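Local coordinates for protein HI0065 (Haemophilus influenzae, PDB 1HTW) that is required for forming the threonylcarbamoyl group on adenosine 37 of tRNAs that read codons beginning with adenine, and binds ADP and magnesium, at residues K20-I34 with L142-F156. Residues are numbered along the deposited sequence; the frame is centred on the assembly and turned at random.
Sequences KFAEILLKLHTEKAI and LIAQTNLGKNIISAF
With chi1 of I24 at -74°, CG1 stands anti to the carbonyl carbon, and an extended chi2 carries CD1 over one face of the F156 ring, 3.6 Å from its centroid and almost on the ring normal: a CH-pi contact. F21 points its CG away from its own backbone N, which brings CD1 to the edge of the F156 ring, near its plane and 3.6 Å from F156 CZ; the two ring planes stand at 37°, neither a stack nor a T-shape. This is helix-on-helix packing in a P-loop NTPase fold: helix 11-28 and the C-terminal helix 147-155 run at 125° to each other, their axes 10.0 Å apart, a worked example of knobs-into-holes. I152 is the knob, in a hole made by F21, I24, L25 and L28. Its CG1 lies 3.5 Å from L28 CD1, its CD1 meets L25 CD2 and I34 CG2, and its CG2 reaches the edge of the F21 ring near its plane, with L25 shared by both branches. On one face of the F21 ring sits CD1 of L142, from the strand that leads toward helix 147-155, while M53 brings helix 46-56 of the nucleotide site against F21 and L25. Farther along, L148 packs against the turn after helix 11-28 and against I34 at the start of strand 34-39, its CD1 meeting T30 CG2 tip to tip at 3.8 Å and its CD2 touching both K32 CE and I34 CG1. K32 itself extends past L148 to a salt bridge with D126, which also bonds T146 OG1; that hydroxyl N-caps the helix by accepting from G149 N (2.9 Å). At the other end F17 meets the F156 ring nearly parallel, and K20 makes a weak hydrogen bond from NZ to F156 O, 3.1 Å long.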
loop_
_atom_site.group_PDB
_atom_site.type_symbol
_atom_site.label_atom_id
_atom_site.label_comp_id
_atom_site.label_asym_id
_atom_site.label_seq_id
_atom_site.Cartn_x
_atom_site.Cartn_y
_atom_site.Cartn_z
ATOM N N LYS A 20 -4.777 -11.215 -2.231
ATOM C CA LYS A 20 -4.386 -11.995 -1.009
ATOM C C LYS A 20 -3.808 -11.083 0.055
ATOM O O LYS A 20 -4.225 -11.223 1.233
ATOM C CB LYS A 20 -3.381 -13.087 -1.386
ATOM C CG LYS A 20 -2.867 -13.895 -0.197
ATOM C CD LYS A 20 -1.850 -14.951 -0.595
ATOM C CE LYS A 20 -1.807 -16.085 0.453
ATOM N NZ LYS A 20 -0.545 -15.997 1.237
ATOM N N PHE A 21 -2.946 -10.136 -0.266
ATOM C CA PHE A 21 -2.354 -9.228 0.690
ATOM C C PHE A 21 -3.420 -8.341 1.348
ATOM O O PHE A 21 -3.488 -8.113 2.551
ATOM C CB PHE A 21 -1.315 -8.365 -0.043
ATOM C CG PHE A 21 -0.505 -7.378 0.706
ATOM C CD1 PHE A 21 -0.077 -7.603 2.000
ATOM C CD2 PHE A 21 -0.042 -6.202 0.098
ATOM C CE1 PHE A 21 0.681 -6.645 2.672
ATOM C CE2 PHE A 21 0.740 -5.276 0.727
ATOM C CZ PHE A 21 1.091 -5.485 2.086
ATOM N N ALA A 22 -4.346 -7.800 0.536
ATOM C CA ALA A 22 -5.383 -6.905 1.088
ATOM C C ALA A 22 -6.344 -7.718 1.992
ATOM O O ALA A 22 -6.690 -7.186 3.063
ATOM C CB ALA A 22 -6.201 -6.298 -0.050
ATOM N N GLU A 23 -6.636 -8.945 1.635
ATOM C CA GLU A 23 -7.489 -9.812 2.452
ATOM C C GLU A 23 -6.833 -10.053 3.806
ATOM O O GLU A 23 -7.527 -9.949 4.847
ATOM C CB GLU A 23 -7.888 -11.068 1.762
ATOM C CG GLU A 23 -8.837 -10.913 0.568
ATOM C CD GLU A 23 -10.269 -10.661 1.010
ATOM O OE1 GLU A 23 -10.480 -10.322 2.194
ATOM O OE2 GLU A 23 -11.194 -10.806 0.176
ATOM N N ILE A 24 -5.505 -10.240 3.809
ATOM C CA ILE A 24 -4.813 -10.405 5.091
ATOM C C ILE A 24 -4.931 -9.156 5.916
ATOM O O ILE A 24 -5.271 -9.208 7.117
ATOM C CB ILE A 24 -3.324 -10.784 4.880
ATOM C CG1 ILE A 24 -3.234 -12.231 4.422
ATOM C CG2 ILE A 24 -2.480 -10.453 6.076
ATOM C CD1 ILE A 24 -1.808 -12.579 3.998
ATOM N N LEU A 25 -4.730 -7.969 5.340
ATOM C CA LEU A 25 -4.858 -6.712 6.084
ATOM C C LEU A 25 -6.277 -6.522 6.623
ATOM O O LEU A 25 -6.378 -6.031 7.775
ATOM C CB LEU A 25 -4.477 -5.518 5.209
ATOM C CG LEU A 25 -3.109 -5.525 4.570
ATOM C CD1 LEU A 25 -2.868 -4.134 3.925
ATOM C CD2 LEU A 25 -2.034 -5.751 5.635
ATOM N N LEU A 26 -7.302 -6.911 5.867
ATOM C CA LEU A 26 -8.667 -6.708 6.414
ATOM C C LEU A 26 -8.907 -7.688 7.585
ATOM O O LEU A 26 -9.549 -7.197 8.534
ATOM C CB LEU A 26 -9.720 -7.099 5.360
ATOM C CG LEU A 26 -9.844 -6.108 4.197
ATOM C CD1 LEU A 26 -10.927 -6.636 3.238
ATOM C CD2 LEU A 26 -10.210 -4.729 4.713
ATOM N N LYS A 27 -8.457 -8.900 7.435
ATOM C CA LYS A 27 -8.767 -9.973 8.442
ATOM C C LYS A 27 -8.058 -9.661 9.757
ATOM O O LYS A 27 -8.559 -10.053 10.830
ATOM C CB LYS A 27 -8.259 -11.305 7.939
ATOM C CG LYS A 27 -9.136 -11.997 6.893
ATOM C CD LYS A 27 -10.545 -12.251 7.420
ATOM C CE LYS A 27 -11.368 -13.012 6.390
ATOM N NZ LYS A 27 -12.820 -13.039 6.756
ATOM N N LEU A 28 -6.925 -8.959 9.692
ATOM C CA LEU A 28 -6.239 -8.614 10.934
ATOM C C LEU A 28 -7.038 -7.676 11.803
ATOM O O LEU A 28 -6.869 -7.672 13.041
ATOM C CB LEU A 28 -4.826 -8.053 10.669
ATOM C CG LEU A 28 -3.872 -9.155 10.186
ATOM C CD1 LEU A 28 -2.635 -8.539 9.524
ATOM C CD2 LEU A 28 -3.429 -10.005 11.379
ATOM N N HIS A 29 -7.924 -6.912 11.200
ATOM C CA HIS A 29 -8.875 -6.029 11.843
ATOM C C HIS A 29 -8.264 -5.159 12.909
ATOM O O HIS A 29 -8.691 -5.193 14.081
ATOM C CB HIS A 29 -10.038 -6.851 12.409
ATOM C CG HIS A 29 -11.346 -6.136 12.388
ATOM N ND1 HIS A 29 -12.465 -6.650 13.042
ATOM C CD2 HIS A 29 -11.685 -4.883 11.993
ATOM C CE1 HIS A 29 -13.434 -5.757 13.005
ATOM N NE2 HIS A 29 -12.981 -4.680 12.400
ATOM N N THR A 30 -7.274 -4.345 12.512
ATOM C CA THR A 30 -6.596 -3.539 13.530
ATOM C C THR A 30 -7.318 -2.240 13.772
ATOM O O THR A 30 -7.882 -1.642 12.844
ATOM C CB THR A 30 -5.135 -3.235 13.064
ATOM O OG1 THR A 30 -5.262 -2.480 11.819
ATOM C CG2 THR A 30 -4.457 -4.557 12.718
ATOM N N GLU A 31 -7.188 -1.694 14.993
ATOM C CA GLU A 31 -7.681 -0.365 15.264
ATOM C C GLU A 31 -6.739 0.710 14.724
ATOM O O GLU A 31 -7.175 1.800 14.388
ATOM C CB GLU A 31 -7.690 -0.146 16.831
ATOM C CG GLU A 31 -8.049 1.289 17.132
ATOM C CD GLU A 31 -8.018 1.622 18.609
ATOM O OE1 GLU A 31 -6.932 1.992 19.107
ATOM O OE2 GLU A 31 -9.085 1.511 19.247
ATOM N N LYS A 32 -5.441 0.385 14.657
ATOM C CA LYS A 32 -4.513 1.410 14.166
ATOM C C LYS A 32 -4.488 1.340 12.606
ATOM O O LYS A 32 -4.807 0.308 12.068
ATOM C CB LYS A 32 -3.144 1.352 14.741
ATOM C CG LYS A 32 -2.248 0.233 14.224
ATOM C CD LYS A 32 -0.787 0.633 14.537
ATOM C CE LYS A 32 0.161 -0.152 13.675
ATOM N NZ LYS A 32 1.582 -0.058 14.118
ATOM N N ALA A 33 -4.203 2.493 12.069
ATOM C CA ALA A 33 -4.177 2.529 10.543
ATOM C C ALA A 33 -2.954 1.705 10.111
ATOM O O ALA A 33 -1.890 1.833 10.733
ATOM C CB ALA A 33 -4.049 3.955 10.134
ATOM N N ILE A 34 -3.127 0.911 9.070
ATOM C CA ILE A 34 -1.962 0.088 8.612
ATOM C C ILE A 34 -1.201 0.891 7.545
ATOM O O ILE A 34 -1.842 1.310 6.583
ATOM C CB ILE A 34 -2.463 -1.230 8.093
ATOM C CG1 ILE A 34 -3.329 -1.971 9.152
ATOM C CG2 ILE A 34 -1.357 -2.154 7.603
ATOM C CD1 ILE A 34 -3.747 -3.359 8.730
ATOM N N LEU A 142 8.567 -8.270 0.682
ATOM C CA LEU A 142 7.827 -7.558 1.762
ATOM C C LEU A 142 8.745 -7.602 2.996
ATOM O O LEU A 142 9.267 -8.675 3.375
ATOM C CB LEU A 142 6.534 -8.310 2.091
ATOM C CG LEU A 142 5.397 -8.350 1.100
ATOM C CD1 LEU A 142 4.114 -8.891 1.782
ATOM C CD2 LEU A 142 5.100 -6.979 0.546
ATOM N N ILE A 143 8.909 -6.477 3.623
ATOM C CA ILE A 143 9.763 -6.293 4.760
ATOM C C ILE A 143 8.918 -5.685 5.916
ATOM O O ILE A 143 8.433 -4.586 5.817
ATOM C CB ILE A 143 10.964 -5.411 4.436
ATOM C CG1 ILE A 143 11.777 -6.021 3.262
ATOM C CG2 ILE A 143 11.903 -5.343 5.656
ATOM C CD1 ILE A 143 12.916 -5.098 2.855
ATOM N N ALA A 144 8.947 -6.439 7.028
ATOM C CA ALA A 144 8.178 -5.946 8.195
ATOM C C ALA A 144 9.000 -4.880 8.901
ATOM O O ALA A 144 10.237 -5.053 9.013
ATOM C CB ALA A 144 7.943 -7.112 9.160
ATOM N N GLN A 145 8.344 -3.813 9.358
ATOM C CA GLN A 145 9.039 -2.773 10.085
ATOM C C GLN A 145 8.549 -2.696 11.551
ATOM O O GLN A 145 9.269 -2.162 12.383
ATOM C CB GLN A 145 8.770 -1.389 9.469
ATOM C CG GLN A 145 9.999 -0.520 9.351
ATOM C CD GLN A 145 10.801 -0.824 8.097
ATOM O OE1 GLN A 145 11.342 0.099 7.492
ATOM N NE2 GLN A 145 10.808 -2.085 7.700
ATOM N N THR A 146 7.347 -3.188 11.754
ATOM C CA THR A 146 6.753 -3.151 13.114
ATOM C C THR A 146 6.359 -4.542 13.496
ATOM O O THR A 146 6.300 -5.483 12.723
ATOM C CB THR A 146 5.494 -2.253 13.127
ATOM O OG1 THR A 146 4.530 -2.830 12.224
ATOM C CG2 THR A 146 5.789 -0.812 12.785
ATOM N N ASN A 147 5.852 -4.678 14.762
ATOM C CA ASN A 147 5.256 -5.940 15.150
ATOM C C ASN A 147 4.074 -6.307 14.282
ATOM O O ASN A 147 3.852 -7.473 13.955
ATOM C CB ASN A 147 4.784 -5.714 16.632
ATOM C CG ASN A 147 4.350 -7.023 17.239
ATOM O OD1 ASN A 147 5.187 -7.891 17.529
ATOM N ND2 ASN A 147 3.037 -7.186 17.411
ATOM N N LEU A 148 3.250 -5.318 13.915
ATOM C CA LEU A 148 2.097 -5.618 13.051
ATOM C C LEU A 148 2.640 -6.127 11.701
ATOM O O LEU A 148 2.094 -7.079 11.163
ATOM C CB LEU A 148 1.231 -4.345 12.858
ATOM C CG LEU A 148 0.048 -4.543 11.870
ATOM C CD1 LEU A 148 -0.841 -5.705 12.198
ATOM C CD2 LEU A 148 -0.751 -3.249 11.767
ATOM N N GLY A 149 3.712 -5.481 11.241
ATOM C CA GLY A 149 4.321 -5.977 9.959
ATOM C C GLY A 149 4.698 -7.424 10.048
ATOM O O GLY A 149 4.492 -8.279 9.179
ATOM N N LYS A 150 5.330 -7.802 11.202
ATOM C CA LYS A 150 5.654 -9.211 11.405
ATOM C C LYS A 150 4.486 -10.136 11.325
ATOM O O LYS A 150 4.478 -11.205 10.716
ATOM C CB LYS A 150 6.443 -9.382 12.716
ATOM C CG LYS A 150 6.370 -10.832 13.210
ATOM C CD LYS A 150 7.633 -11.211 13.973
ATOM C CE LYS A 150 7.587 -12.675 14.395
ATOM N NZ LYS A 150 7.653 -13.582 13.208
ATOM N N ASN A 151 3.334 -9.720 11.943
ATOM C CA ASN A 151 2.102 -10.470 11.907
ATOM C C ASN A 151 1.512 -10.579 10.495
ATOM O O ASN A 151 0.972 -11.618 10.116
ATOM C CB ASN A 151 1.089 -9.820 12.873
ATOM C CG ASN A 151 1.483 -10.162 14.332
ATOM O OD1 ASN A 151 2.086 -11.201 14.576
ATOM N ND2 ASN A 151 1.077 -9.322 15.254
ATOM N N ILE A 152 1.675 -9.508 9.720
ATOM C CA ILE A 152 1.217 -9.542 8.330
ATOM C C ILE A 152 1.998 -10.572 7.516
ATOM O O ILE A 152 1.414 -11.361 6.797
ATOM C CB ILE A 152 1.338 -8.168 7.659
ATOM C CG1 ILE A 152 0.326 -7.173 8.248
ATOM C CG2 ILE A 152 1.076 -8.318 6.148
ATOM C CD1 ILE A 152 0.672 -5.739 8.021
ATOM N N ILE A 153 3.330 -10.547 7.687
ATOM C CA ILE A 153 4.157 -11.485 6.939
ATOM C C ILE A 153 3.904 -12.930 7.360
ATOM O O ILE A 153 3.819 -13.818 6.504
ATOM C CB ILE A 153 5.653 -11.090 7.092
ATOM C CG1 ILE A 153 5.888 -9.926 6.108
ATOM C CG2 ILE A 153 6.529 -12.294 6.714
ATOM C CD1 ILE A 153 7.250 -9.285 6.188
ATOM N N SER A 154 3.663 -13.153 8.641
ATOM C CA SER A 154 3.410 -14.502 9.136
ATOM C C SER A 154 2.105 -15.033 8.557
ATOM O O SER A 154 1.952 -16.238 8.385
ATOM C CB SER A 154 3.379 -14.553 10.667
ATOM O OG SER A 154 2.236 -13.854 11.131
ATOM N N ALA A 155 1.193 -14.110 8.244
ATOM C CA ALA A 155 -0.099 -14.547 7.694
ATOM C C ALA A 155 0.011 -15.143 6.320
ATOM O O ALA A 155 -0.877 -15.899 5.867
ATOM C CB ALA A 155 -1.082 -13.379 7.742
ATOM N N PHE A 156 1.093 -14.873 5.587
ATOM C CA PHE A 156 1.269 -15.378 4.249
ATOM C C PHE A 156 1.552 -16.868 4.178
ATOM O O PHE A 156 1.432 -17.466 3.099
ATOM C CB PHE A 156 2.372 -14.595 3.523
ATOM C CG PHE A 156 1.823 -13.331 2.915
ATOM C CD1 PHE A 156 1.248 -13.368 1.656
ATOM C CD2 PHE A 156 1.866 -12.137 3.599
ATOM C CE1 PHE A 156 0.807 -12.215 1.058
ATOM C CE2 PHE A 156 1.461 -10.955 2.982
ATOM C CZ PHE A 156 0.865 -11.018 1.739
HETATM O O HOH W 1 2.812 -2.906 15.681
#